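Local coordinates for methylglyoxal reductase (NADPH-dependent) (Candida albicans SC5314, PDB 6KWS), which probably reduces methylglyoxal with NADPH as the hydride donor, as a Rossmann-fold oxidoreductase of the dihydroflavonol-4-reductase subfamily, at residues A[1-6]-A[73-78]; A[96-101]-A[151-156]; A[174-179]-A[256-261]; A[195-200]-A[236-241]. The protein carries 1 engineered substitution. All blocks are in the same frame, centred on the assembly; numbering follows the deposited sequence.

Interaction 1 (A[1-6]-A[73-78]); sequences PITVIV and GEAKVF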
loop_
_atom_site.group_PDB
_atom_site.type_symbol
_atom_site.label_atom_id
_atom_site.label_comp_id
_atom_site.label_asym_id
_atom_site.label_seq_id
_atom_site.Cartn_x
_atom_site.Cartn_y
_atom_site.Cartn_z
ATOM N N PRO A 1 21.094 -17.764 -3.591
ATOM C CA PRO A 1 21.082 -16.401 -4.160
ATOM C C PRO A 1 19.810 -16.083 -4.963
ATOM O O PRO A 1 19.897 -15.968 -6.183
ATOM C CB PRO A 1 22.314 -16.393 -5.082
ATOM C CG PRO A 1 22.614 -17.865 -5.351
ATOM C CD PRO A 1 22.225 -18.574 -4.086
ATOM N N ILE A 2 18.660 -15.911 -4.297
ATOM C CA ILE A 2 17.358 -15.967 -4.962
ATOM C C ILE A 2 16.889 -14.569 -5.371
ATOM O O ILE A 2 17.150 -13.572 -4.693
ATOM C CB ILE A 2 16.357 -16.704 -4.044
ATOM C CG1 ILE A 2 14.921 -16.589 -4.527
ATOM C CG2 ILE A 2 16.485 -16.247 -2.626
ATOM C CD1 ILE A 2 13.958 -17.384 -3.655
ATOM N N THR A 3 16.204 -14.496 -6.511
ATOM C CA THR A 3 15.969 -13.260 -7.249
ATOM C C THR A 3 14.496 -12.865 -7.193
ATOM O O THR A 3 13.615 -13.692 -7.453
ATOM C CB THR A 3 16.405 -13.425 -8.715
ATOM O OG1 THR A 3 17.831 -13.533 -8.785
ATOM C CG2 THR A 3 15.950 -12.259 -9.591
ATOM N N VAL A 4 14.235 -11.584 -6.922
ATOM C CA VAL A 4 12.884 -11.069 -6.736
ATOM C C VAL A 4 12.643 -9.929 -7.709
ATOM O O VAL A 4 13.461 -9.007 -7.795
ATOM C CB VAL A 4 12.664 -10.590 -5.293
ATOM C CG1 VAL A 4 11.286 -9.997 -5.161
ATOM C CG2 VAL A 4 12.840 -11.754 -4.328
ATOM N N ILE A 5 11.516 -9.976 -8.422
ATOM C CA ILE A 5 11.079 -8.871 -9.270
ATOM C C ILE A 5 10.072 -8.020 -8.505
ATOM O O ILE A 5 9.103 -8.543 -7.940
ATOM C CB ILE A 5 10.466 -9.364 -10.586
ATOM C CG1 ILE A 5 11.405 -10.341 -11.285
ATOM C CG2 ILE A 5 10.169 -8.173 -11.486
ATOM C CD1 ILE A 5 10.866 -10.835 -12.622
ATOM N N VAL A 6 10.283 -6.708 -8.510
ATOM C CA VAL A 6 9.409 -5.771 -7.831
ATOM C C VAL A 6 8.988 -4.727 -8.849
ATOM O O VAL A 6 9.834 -4.007 -9.390
ATOM C CB VAL A 6 10.102 -5.110 -6.628
ATOM C CG1 VAL A 6 9.183 -4.053 -6.021
ATOM C CG2 VAL A 6 10.526 -6.167 -5.564
ATOM N N GLY A 73 14.678 -15.417 -16.352
ATOM C CA GLY A 73 14.029 -16.668 -16.009
ATOM C C GLY A 73 14.446 -17.256 -14.680
ATOM O O GLY A 73 13.888 -18.287 -14.285
ATOM N N GLU A 74 15.395 -16.641 -13.982
ATOM C CA GLU A 74 15.806 -17.123 -12.669
ATOM C C GLU A 74 14.996 -16.500 -11.533
ATOM O O GLU A 74 15.232 -16.830 -10.360
ATOM C CB GLU A 74 17.313 -16.879 -12.450
ATOM C CG GLU A 74 17.818 -15.419 -12.298
ATOM C CD GLU A 74 17.555 -14.511 -13.506
ATOM O OE1 GLU A 74 17.641 -13.262 -13.342
ATOM O OE2 GLU A 74 17.271 -15.033 -14.610
ATOM N N ALA A 75 14.058 -15.606 -11.849
ATOM C CA ALA A 75 13.215 -15.000 -10.826
ATOM C C ALA A 75 12.243 -16.030 -10.249
ATOM O O ALA A 75 11.533 -16.712 -10.991
ATOM C CB ALA A 75 12.449 -13.819 -11.415
ATOM N N LYS A 76 12.213 -16.135 -8.921
ATOM C CA LYS A 76 11.308 -17.031 -8.221
ATOM C C LYS A 76 10.089 -16.327 -7.643
ATOM O O LYS A 76 9.063 -16.980 -7.420
ATOM C CB LYS A 76 12.049 -17.745 -7.089
ATOM C CG LYS A 76 13.263 -18.527 -7.563
ATOM C CD LYS A 76 13.003 -20.023 -7.473
ATOM C CE LYS A 76 14.078 -20.844 -8.180
ATOM N NZ LYS A 76 14.951 -21.575 -7.216
ATOM N N VAL A 77 10.183 -15.026 -7.385
ATOM C CA VAL A 77 9.133 -14.267 -6.721
ATOM C C VAL A 77 8.817 -13.049 -7.567
ATOM O O VAL A 77 9.729 -12.387 -8.074
ATOM C CB VAL A 77 9.554 -13.831 -5.304
ATOM C CG1 VAL A 77 8.496 -12.938 -4.710
ATOM C CG2 VAL A 77 9.770 -15.030 -4.415
ATOM N N PHE A 78 7.534 -12.746 -7.710
ATOM C CA PHE A 78 7.102 -11.508 -8.345
ATOM C C PHE A 78 6.257 -10.715 -7.349
ATOM O O PHE A 78 5.113 -11.089 -7.061
ATOM C CB PHE A 78 6.323 -11.792 -9.627
ATOM C CG PHE A 78 6.012 -10.554 -10.451
ATOM C CD1 PHE A 78 5.008 -9.676 -10.068
ATOM C CD2 PHE A 78 6.696 -10.301 -11.633
ATOM C CE1 PHE A 78 4.715 -8.561 -10.830
ATOM C CE2 PHE A 78 6.396 -9.192 -12.405
ATOM C CZ PHE A 78 5.406 -8.322 -12.004
#

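Interaction 2 (A[96-101]-A[151-156]); sequences LLLPAV and ISWQDA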
loop_
_atom_site.group_PDB
_atom_site.type_symbol
_atom_site.label_atom_id
_atom_site.label_comp_id
_atom_site.label_asym_id
_atom_site.label_seq_id
_atom_site.Cartn_x
_atom_site.Cartn_y
_atom_site.Cartn_z
ATOM N N LEU A 96 -10.505 4.348 -14.259
ATOM C CA LEU A 96 -10.157 3.659 -13.023
ATOM C C LEU A 96 -10.486 2.173 -13.032
ATOM O O LEU A 96 -9.610 1.352 -12.715
ATOM C CB LEU A 96 -10.855 4.330 -11.837
ATOM C CG LEU A 96 -10.148 5.551 -11.261
ATOM C CD1 LEU A 96 -11.016 6.222 -10.187
ATOM C CD2 LEU A 96 -8.800 5.148 -10.706
ATOM N N LEU A 97 -11.725 1.791 -13.368
ATOM C CA LEU A 97 -12.165 0.417 -13.125
ATOM C C LEU A 97 -11.607 -0.555 -14.154
ATOM O O LEU A 97 -11.007 -1.574 -13.791
ATOM C CB LEU A 97 -13.686 0.345 -13.094
ATOM C CG LEU A 97 -14.255 0.916 -11.801
ATOM C CD1 LEU A 97 -15.750 1.121 -11.927
ATOM C CD2 LEU A 97 -13.927 -0.024 -10.648
ATOM N N LEU A 98 -11.786 -0.260 -15.440
ATOM C CA LEU A 98 -11.205 -1.126 -16.464
ATOM C C LEU A 98 -9.691 -1.212 -16.360
ATOM O O LEU A 98 -9.168 -2.340 -16.318
ATOM C CB LEU A 98 -11.668 -0.668 -17.849
ATOM C CG LEU A 98 -13.183 -0.835 -18.006
ATOM C CD1 LEU A 98 -13.646 -0.180 -19.274
ATOM C CD2 LEU A 98 -13.579 -2.308 -17.979
ATOM N N PRO A 99 -8.932 -0.107 -16.272
ATOM C CA PRO A 99 -7.467 -0.240 -16.110
ATOM C C PRO A 99 -7.045 -1.093 -14.920
ATOM O O PRO A 99 -6.068 -1.845 -15.022
ATOM C CB PRO A 99 -6.998 1.208 -15.944
ATOM C CG PRO A 99 -8.050 2.024 -16.573
ATOM C CD PRO A 99 -9.341 1.307 -16.338
ATOM N N ALA A 100 -7.748 -0.996 -13.790
ATOM C CA ALA A 100 -7.420 -1.866 -12.666
ATOM C C ALA A 100 -7.715 -3.324 -12.994
ATOM O O ALA A 100 -6.883 -4.203 -12.733
ATOM C CB ALA A 100 -8.178 -1.435 -11.404
ATOM N N VAL A 101 -8.887 -3.607 -13.575
ATOM C CA VAL A 101 -9.229 -4.997 -13.878
ATOM C C VAL A 101 -8.362 -5.527 -15.014
ATOM O O VAL A 101 -7.770 -6.607 -14.910
ATOM C CB VAL A 101 -10.727 -5.145 -14.200
ATOM C CG1 VAL A 101 -11.019 -6.586 -14.608
ATOM C CG2 VAL A 101 -11.560 -4.765 -13.001
ATOM N N ILE A 151 -19.496 -3.473 -2.741
ATOM C CA ILE A 151 -19.968 -2.428 -3.639
ATOM C C ILE A 151 -20.153 -3.004 -5.039
ATOM O O ILE A 151 -19.358 -3.821 -5.509
ATOM C CB ILE A 151 -19.005 -1.225 -3.631
ATOM C CG1 ILE A 151 -19.532 -0.107 -4.554
ATOM C CG2 ILE A 151 -17.605 -1.649 -4.040
ATOM C CD1 ILE A 151 -18.774 1.248 -4.442
ATOM N N SER A 152 -21.225 -2.596 -5.706
ATOM C CA SER A 152 -21.439 -3.004 -7.086
ATOM C C SER A 152 -20.601 -2.185 -8.075
ATOM O O SER A 152 -20.168 -1.058 -7.807
ATOM C CB SER A 152 -22.901 -2.852 -7.461
ATOM O OG SER A 152 -23.213 -1.485 -7.574
ATOM N N TRP A 153 -20.396 -2.773 -9.251
ATOM C CA TRP A 153 -19.831 -2.034 -10.372
ATOM C C TRP A 153 -20.612 -0.762 -10.628
ATOM O O TRP A 153 -20.034 0.296 -10.893
ATOM C CB TRP A 153 -19.837 -2.920 -11.620
ATOM C CG TRP A 153 -19.083 -2.377 -12.797
ATOM C CD1 TRP A 153 -19.566 -1.547 -13.770
ATOM C CD2 TRP A 153 -17.723 -2.662 -13.154
ATOM N NE1 TRP A 153 -18.588 -1.290 -14.705
ATOM C CE2 TRP A 153 -17.449 -1.964 -14.350
ATOM C CE3 TRP A 153 -16.714 -3.444 -12.582
ATOM C CZ2 TRP A 153 -16.202 -2.011 -14.972
ATOM C CZ3 TRP A 153 -15.474 -3.489 -13.206
ATOM C CH2 TRP A 153 -15.229 -2.776 -14.384
ATOM N N GLN A 154 -21.935 -0.843 -10.566
ATOM C CA GLN A 154 -22.731 0.334 -10.869
ATOM C C GLN A 154 -22.483 1.417 -9.839
ATOM O O GLN A 154 -22.265 2.581 -10.190
ATOM C CB GLN A 154 -24.213 -0.036 -10.948
ATOM C CG GLN A 154 -24.592 -0.848 -12.194
ATOM C CD GLN A 154 -23.941 -2.232 -12.239
ATOM O OE1 GLN A 154 -23.646 -2.839 -11.203
ATOM N NE2 GLN A 154 -23.726 -2.739 -13.445
ATOM N N ASP A 155 -22.459 1.043 -8.562
ATOM C CA ASP A 155 -22.222 2.023 -7.514
ATOM C C ASP A 155 -20.795 2.552 -7.522
ATOM O O ASP A 155 -20.552 3.661 -7.038
ATOM C CB ASP A 155 -22.576 1.405 -6.171
ATOM C CG ASP A 155 -24.087 1.304 -5.966
ATOM O OD1 ASP A 155 -24.843 1.658 -6.912
ATOM O OD2 ASP A 155 -24.523 0.879 -4.863
ATOM N N ALA A 156 -19.852 1.799 -8.080
ATOM C CA ALA A 156 -18.478 2.268 -8.141
ATOM C C ALA A 156 -18.295 3.449 -9.097
ATOM O O ALA A 156 -17.313 4.181 -8.953
ATOM C CB ALA A 156 -17.564 1.109 -8.532
#

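Interaction 3 (A[174-179]-A[256-261]); sequences AAWDFI and AKNQRI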
loop_
_atom_site.group_PDB
_atom_site.type_symbol
_atom_site.label_atom_id
_atom_site.label_comp_id
_atom_site.label_asym_id
_atom_site.label_seq_id
_atom_site.Cartn_x
_atom_site.Cartn_y
_atom_site.Cartn_z
ATOM N N ALA A 174 -10.298 -9.686 -9.655
ATOM C CA ALA A 174 -9.795 -10.187 -10.923
ATOM C C ALA A 174 -8.602 -11.118 -10.728
ATOM O O ALA A 174 -8.462 -12.113 -11.450
ATOM C CB ALA A 174 -9.433 -9.008 -11.821
ATOM N N ALA A 175 -7.725 -10.808 -9.766
ATOM C CA ALA A 175 -6.572 -11.669 -9.511
ATOM C C ALA A 175 -6.996 -13.055 -9.040
ATOM O O ALA A 175 -6.468 -14.064 -9.519
ATOM C CB ALA A 175 -5.647 -11.029 -8.480
ATOM N N TRP A 176 -7.927 -13.129 -8.077
ATOM C CA TRP A 176 -8.364 -14.437 -7.598
ATOM C C TRP A 176 -9.127 -15.178 -8.677
ATOM O O TRP A 176 -8.984 -16.403 -8.811
ATOM C CB TRP A 176 -9.217 -14.309 -6.340
ATOM C CG TRP A 176 -8.458 -13.810 -5.162
ATOM C CD1 TRP A 176 -8.630 -12.619 -4.530
ATOM C CD2 TRP A 176 -7.387 -14.475 -4.480
ATOM N NE1 TRP A 176 -7.753 -12.506 -3.489
ATOM C CE2 TRP A 176 -6.970 -13.628 -3.439
ATOM C CE3 TRP A 176 -6.743 -15.704 -4.646
ATOM C CZ2 TRP A 176 -5.933 -13.968 -2.564
ATOM C CZ3 TRP A 176 -5.718 -16.044 -3.775
ATOM C CH2 TRP A 176 -5.327 -15.179 -2.742
ATOM N N ASP A 177 -9.940 -14.458 -9.459
ATOM C CA ASP A 177 -10.553 -15.084 -10.627
ATOM C C ASP A 177 -9.494 -15.721 -11.510
ATOM O O ASP A 177 -9.674 -16.844 -11.989
ATOM C CB ASP A 177 -11.381 -14.082 -11.437
ATOM C CG ASP A 177 -12.688 -13.712 -10.755
ATOM O OD1 ASP A 177 -13.422 -12.850 -11.304
ATOM O OD2 ASP A 177 -12.974 -14.270 -9.661
ATOM N N PHE A 178 -8.364 -15.045 -11.704
ATOM C CA PHE A 178 -7.391 -15.557 -12.652
ATOM C C PHE A 178 -6.851 -16.896 -12.199
ATOM O O PHE A 178 -6.832 -17.861 -12.969
ATOM C CB PHE A 178 -6.251 -14.568 -12.854
ATOM C CG PHE A 178 -5.243 -15.029 -13.873
ATOM C CD1 PHE A 178 -4.251 -15.949 -13.536
ATOM C CD2 PHE A 178 -5.300 -14.565 -15.174
ATOM C CE1 PHE A 178 -3.342 -16.388 -14.479
ATOM C CE2 PHE A 178 -4.383 -15.003 -16.121
ATOM C CZ PHE A 178 -3.406 -15.915 -15.770
ATOM N N ILE A 179 -6.397 -16.978 -10.953
ATOM C CA ILE A 179 -5.756 -18.219 -10.545
ATOM C C ILE A 179 -6.789 -19.308 -10.299
ATOM O O ILE A 179 -6.487 -20.496 -10.446
ATOM C CB ILE A 179 -4.866 -17.992 -9.314
ATOM C CG1 ILE A 179 -5.714 -17.524 -8.146
ATOM C CG2 ILE A 179 -3.793 -16.957 -9.635
ATOM C CD1 ILE A 179 -5.493 -18.311 -6.892
ATOM N N ALA A 256 1.514 -18.391 4.002
ATOM C CA ALA A 256 0.879 -17.214 3.440
ATOM C C ALA A 256 0.328 -17.453 2.040
ATOM O O ALA A 256 -0.332 -16.555 1.505
ATOM C CB ALA A 256 1.867 -16.042 3.432
ATOM N N LYS A 257 0.553 -18.634 1.447
ATOM C CA LYS A 257 0.057 -18.919 0.102
ATOM C C LYS A 257 -1.464 -18.899 0.049
ATOM O O LYS A 257 -2.136 -19.497 0.896
ATOM C CB LYS A 257 0.562 -20.277 -0.382
ATOM C CG LYS A 257 2.024 -20.520 -0.103
ATOM C CD LYS A 257 2.456 -21.947 -0.430
ATOM C CE LYS A 257 3.169 -21.985 -1.785
ATOM N NZ LYS A 257 3.669 -23.352 -2.127
ATOM N N ASN A 258 -1.999 -18.226 -0.971
ATOM C CA ASN A 258 -3.442 -18.097 -1.179
ATOM C C ASN A 258 -4.131 -17.456 0.019
ATOM O O ASN A 258 -5.289 -17.753 0.311
ATOM C CB ASN A 258 -4.081 -19.449 -1.535
ATOM C CG ASN A 258 -3.649 -19.936 -2.920
ATOM O OD1 ASN A 258 -4.078 -19.385 -3.950
ATOM N ND2 ASN A 258 -2.740 -20.923 -2.953
ATOM N N GLN A 259 -3.419 -16.571 0.710
ATOM C CA GLN A 259 -3.976 -15.792 1.802
ATOM C C GLN A 259 -4.183 -14.346 1.370
ATOM O O GLN A 259 -3.437 -13.816 0.537
ATOM C CB GLN A 259 -3.074 -15.828 3.043
ATOM C CG GLN A 259 -2.914 -17.208 3.666
ATOM C CD GLN A 259 -4.238 -17.917 3.890
ATOM O OE1 GLN A 259 -5.189 -17.349 4.414
ATOM N NE2 GLN A 259 -4.311 -19.163 3.451
ATOM N N ARG A 260 -5.227 -13.727 1.932
ATOM C CA ARG A 260 -5.392 -12.277 1.946
ATOM C C ARG A 260 -4.965 -11.778 3.315
ATOM O O ARG A 260 -5.573 -12.148 4.323
ATOM C CB ARG A 260 -6.834 -11.863 1.710
ATOM C CG ARG A 260 -7.435 -12.279 0.414
ATOM C CD ARG A 260 -8.900 -11.932 0.513
ATOM N NE ARG A 260 -9.203 -10.603 -0.005
ATOM C CZ ARG A 260 -10.222 -9.861 0.420
ATOM N NH1 ARG A 260 -11.018 -10.315 1.389
ATOM N NH2 ARG A 260 -10.442 -8.662 -0.120
ATOM N N ILE A 261 -3.936 -10.946 3.365
ATOM C CA ILE A 261 -3.375 -10.525 4.635
ATOM C C ILE A 261 -3.807 -9.088 4.891
ATOM O O ILE A 261 -3.462 -8.172 4.133
ATOM C CB ILE A 261 -1.850 -10.696 4.664
ATOM C CG1 ILE A 261 -1.501 -12.181 4.627
ATOM C CG2 ILE A 261 -1.303 -10.225 5.952
ATOM C CD1 ILE A 261 -0.503 -12.545 3.582
#

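Interaction 4 (A[195-200]-A[236-241]); sequences SFVFGP and GWVDVR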
loop_
_atom_site.group_PDB
_atom_site.type_symbol
_atom_site.label_atom_id
_atom_site.label_comp_id
_atom_site.label_asym_id
_atom_site.label_seq_id
_atom_site.Cartn_x
_atom_site.Cartn_y
_atom_site.Cartn_z
ATOM N N SER A 195 -4.740 -0.696 5.357
ATOM C CA SER A 195 -5.605 0.477 5.493
ATOM C C SER A 195 -4.840 1.716 5.043
ATOM O O SER A 195 -3.958 1.604 4.181
ATOM C CB SER A 195 -6.115 0.637 6.925
ATOM O OG SER A 195 -5.309 -0.076 7.835
ATOM N N PHE A 196 -5.162 2.895 5.589
ATOM C CA PHE A 196 -4.380 4.082 5.251
ATOM C C PHE A 196 -2.929 3.893 5.670
ATOM O O PHE A 196 -2.640 3.557 6.819
ATOM C CB PHE A 196 -4.946 5.332 5.917
ATOM C CG PHE A 196 -6.295 5.713 5.427
ATOM C CD1 PHE A 196 -6.459 6.268 4.159
ATOM C CD2 PHE A 196 -7.418 5.535 6.244
ATOM C CE1 PHE A 196 -7.725 6.622 3.705
ATOM C CE2 PHE A 196 -8.689 5.891 5.798
ATOM C CZ PHE A 196 -8.838 6.430 4.527
ATOM N N VAL A 197 -2.015 4.108 4.737
ATOM C CA VAL A 197 -0.604 3.840 4.977
ATOM C C VAL A 197 0.094 5.129 5.402
ATOM O O VAL A 197 0.191 6.082 4.621
ATOM C CB VAL A 197 0.064 3.238 3.737
ATOM C CG1 VAL A 197 1.515 3.034 4.030
ATOM C CG2 VAL A 197 -0.609 1.929 3.353
ATOM N N PHE A 198 0.575 5.155 6.642
ATOM C CA PHE A 198 1.332 6.258 7.207
ATOM C C PHE A 198 2.806 5.879 7.240
ATOM O O PHE A 198 3.185 4.755 6.917
ATOM C CB PHE A 198 0.852 6.588 8.629
ATOM C CG PHE A 198 -0.522 7.151 8.696
ATOM C CD1 PHE A 198 -1.119 7.687 7.577
ATOM C CD2 PHE A 198 -1.220 7.152 9.900
ATOM C CE1 PHE A 198 -2.403 8.214 7.642
ATOM C CE2 PHE A 198 -2.510 7.683 9.981
ATOM C CZ PHE A 198 -3.100 8.216 8.847
ATOM N N GLY A 199 3.641 6.811 7.687
ATOM C CA GLY A 199 5.036 6.518 7.906
ATOM C C GLY A 199 5.925 7.324 6.991
ATOM O O GLY A 199 5.473 7.901 6.000
ATOM N N PRO A 200 7.217 7.370 7.308
ATOM C CA PRO A 200 8.159 8.149 6.497
ATOM C C PRO A 200 8.470 7.477 5.166
ATOM O O PRO A 200 8.304 6.267 4.996
ATOM C CB PRO A 200 9.402 8.179 7.380
ATOM C CG PRO A 200 9.342 6.788 8.023
ATOM C CD PRO A 200 7.906 6.616 8.373
ATOM N N GLY A 236 -8.785 2.978 9.615
ATOM C CA GLY A 236 -7.644 2.232 10.052
ATOM C C GLY A 236 -6.386 2.767 9.410
ATOM O O GLY A 236 -6.410 3.377 8.344
ATOM N N TRP A 237 -5.260 2.551 10.076
ATOM C CA TRP A 237 -3.977 2.961 9.540
ATOM C C TRP A 237 -2.988 1.843 9.828
ATOM O O TRP A 237 -3.229 0.979 10.675
ATOM C CB TRP A 237 -3.508 4.286 10.169
ATOM C CG TRP A 237 -3.139 4.039 11.588
ATOM C CD1 TRP A 237 -3.978 3.996 12.667
ATOM C CD2 TRP A 237 -1.841 3.680 12.074
ATOM N NE1 TRP A 237 -3.274 3.649 13.801
ATOM C CE2 TRP A 237 -1.961 3.453 13.460
ATOM C CE3 TRP A 237 -0.588 3.534 11.466
ATOM C CZ2 TRP A 237 -0.877 3.089 14.246
ATOM C CZ3 TRP A 237 0.481 3.185 12.245
ATOM C CH2 TRP A 237 0.332 2.964 13.626
ATOM N N VAL A 238 -1.859 1.884 9.133
ATOM C CA VAL A 238 -0.751 0.969 9.383
ATOM C C VAL A 238 0.501 1.654 8.858
ATOM O O VAL A 238 0.438 2.412 7.886
ATOM C CB VAL A 238 -1.009 -0.395 8.703
ATOM C CG1 VAL A 238 -1.180 -0.185 7.221
ATOM C CG2 VAL A 238 0.111 -1.355 8.960
ATOM N N ASP A 239 1.628 1.430 9.527
ATOM C CA ASP A 239 2.875 2.058 9.102
ATOM C C ASP A 239 3.417 1.373 7.850
ATOM O O ASP A 239 3.343 0.147 7.711
ATOM C CB ASP A 239 3.908 2.007 10.232
ATOM C CG ASP A 239 5.192 2.766 9.899
ATOM O OD1 ASP A 239 6.090 2.208 9.214
ATOM O OD2 ASP A 239 5.311 3.923 10.346
ATOM N N VAL A 240 3.985 2.187 6.948
ATOM C CA VAL A 240 4.457 1.723 5.644
ATOM C C VAL A 240 5.550 0.678 5.787
ATOM O O VAL A 240 5.656 -0.237 4.958
ATOM C CB VAL A 240 4.949 2.920 4.804
ATOM C CG1 VAL A 240 6.091 3.613 5.505
ATOM C CG2 VAL A 240 5.365 2.480 3.396
ATOM N N ARG A 241 6.380 0.792 6.828
ATOM C CA ARG A 241 7.465 -0.160 7.019
ATOM C C ARG A 241 6.937 -1.551 7.364
ATOM O O ARG A 241 7.508 -2.562 6.934
ATOM C CB ARG A 241 8.407 0.371 8.092
ATOM C CG ARG A 241 9.210 1.561 7.589
ATOM C CD ARG A 241 9.812 2.365 8.714
ATOM N NE ARG A 241 8.785 2.927 9.591
ATOM C CZ ARG A 241 9.039 3.766 10.593
ATOM N NH1 ARG A 241 10.282 4.154 10.842
ATOM N NH2 ARG A 241 8.047 4.231 11.341
#

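Interaction 1 (A[1-6]-A[73-78])
I5 overlaps two residues of the neighbouring strand with two different branches. Its ethyl arm, CG1 and CD1, runs back over the methyl of A75, CD1 lying 3.6 Å from A75 CB. With chi1 at -52° the other branch, CG2, lies anti to the backbone N, on the side where the F78 ring stands; it meets that ring obliquely, 4.0 Å from F78 CE2. F65 completes the setting of the ring with an edge-to-face contact. On the face of the sheet that carries V4 and V77, these two valines lie side by side and point the same way, V4 CG2 being 4.0 Å from V77 CB; L21 of helix 12-23 packs onto V4 there. The backbones run parallel. I5 N donates to V77 O at 3.0 Å in a nearly straight bond (173°), while K76 N reaches T3 O over 3.2 Å with a more bent N-H (156°). Toward the exposed start of the chain the pairing thins: I2 crosses K76 at about a right angle, its CD1 3.9 Å from K76 CB, and the lysine then leads off from the contact. On its far side strand 3-7 pairs with strand 27-32, through backbone hydrogen bonds between V4, V6 and I29. Strand 3-7, held between 27-32 and 75-80, thus occupies an inner place in the parallel sheet of a Rossmann fold, the fold that binds NADPH in this family.

Interaction 2 (A[96-101]-A[151-156])
The indole of W153 reaches across to helix 92-114 and inserts its six-membered ring among L97, L98 and V101. Packing is closest around L97. Its CB lies 3.7 Å from W153 CH2, its CD1 sits over the centre of one ring face, 4.2 Å above the plane, and the same methyl touches A156 CB at 3.8 Å. L97 thereby spans both W153 and A156, and S167 and F170 of helix 160-181 also pack on it. A chi1 of -170° turns the W153 indole out toward helix 92-114, and its ring also meets that of F170 edge-to-face. The looser side is the rim of the indole: L98 CD2 approaches near the ring plane, 4.0 Å from W153 CH2, and V101 CG2 stands similarly at the edge, 4.1 Å from W153 CZ3. No hydrogen bond joins the two segments; W153 NE1 instead donates to E93 OE2, one turn before L97. Farther out, S152, at the N-cap position, accepts D155 N on OG at 2.8 Å. This is a short, weakly bonded, N-capped helix whose tryptophan packs on two long helices, 92-114 and 160-181, of the Rossmann-fold domain.

Interaction 3 (A[174-179]-A[256-261])
With chi1 at -67°, CG of W176 stands anti to the carbonyl carbon, and the indole is carried off helix 160-181 toward the type II turn that runs from A256 to Q259. The first torsion of N258, which also leaves CG anti to the carbonyl carbon, swings its amide in the other direction, back to the helix. The two groups cross obliquely, with ring and amide planes 40° apart. N258 OD1 comes to the edge of the indole, near its plane and 3.7 Å from W176 CZ3, and the same oxygen lies 3.4 Å from CD1 of I179, one turn further along the helix. Q259 O also sits at the indole edge, 4.0 Å from W176 CZ2. Both oxygens therefore face ring C-H groups, and neither contact is a hydrogen bond. A further touch is with the aliphatic part of R260: its CG is 3.7 Å from W176 CZ2, while the guanidinium beyond is turned almost perpendicular to the indole, 81° between planes. Polar ends are served from outside the segments. E172 OE1, a turn earlier on the helix, accepts from W176 NE1 and forms a salt bridge with R260 NE. R260 NH1 donates to the carbonyls of E145 and D147, and W148 adds a cation-pi contact. The contact fastens the helix to the start of strand 260-269 by van der Waals packing along an indole edge. Directional bonding goes to partners outside the two segments, E172 foremost, whose carboxylate probably balances the arginine's charge beside the indole N-H.

Interaction 4 (A[195-200]-A[236-241])
V197 CG1 presses against V240 at 3.5 Å from CB, the two side chains crossing at about a right angle, in the apolar centre of a parallel strand pair that belongs to a beta-alpha-beta unit: strand 196-198, helix 216-222, strand 234-239. F12 of helix 12-23 packs on both valines, and V197 and F12 belong to the NADPH site. On the other face, F198 crosses W237 at about a right angle, CE2 3.5 Å from W237 CB, the ring planes within 12° of parallel but slid apart, so that they barely overlap; chi1 70° places W237 CG between backbone N and carbonyl carbon. Outward from this, the backbones are joined by four hydrogen bonds, running alternately from one strand to the other. V238 N donates to F196 O at 3.0 Å nearly along the carbonyl axis, and F198 O in turn receives V240 N, already in the helix. At the start, F196 N meets G236 O from above the carbonyl plane, a bent bond of 142°. S195 OG is hydrogen-bonded to N264 OD1. At the polar end D239 N-caps helix 240-252, and P200 CD lies over the centre of one face of the R241 guanidinium. D239 OD2 also binds S326, and R241 NH2 a second carboxylate, D329. Side-on, R241 NE donates to D239 OD1 at 2.8 Å and NH2 to OD2, while R241 N reaches that same OD1 from the opposite face of the carboxylate.

How the interactions relate
Interaction 1 is a buried contact and interaction 4 a partly buried one, and both pair parallel strands of the same sheet, with centres about 26 Å apart: interaction 1 joins two inner strands, whereas interaction 4 lies at one edge strand, 196-198. Both therefore rest on backbone hydrogen bonds, but interaction 4 also has a salt bridge and a helix cap within 236-241. Interactions 2 and 3 lack cross-segment hydrogen bonds and use a tryptophan each to pack a helix, interaction 2 on apolar side chains, partly buried, and interaction 3 at the surface against polar turn atoms. They touch through V101 CG1 and A174 CB, 4.0 Å apart. Strand 260-269 of interaction 3 borders strand 234-239 of interaction 4.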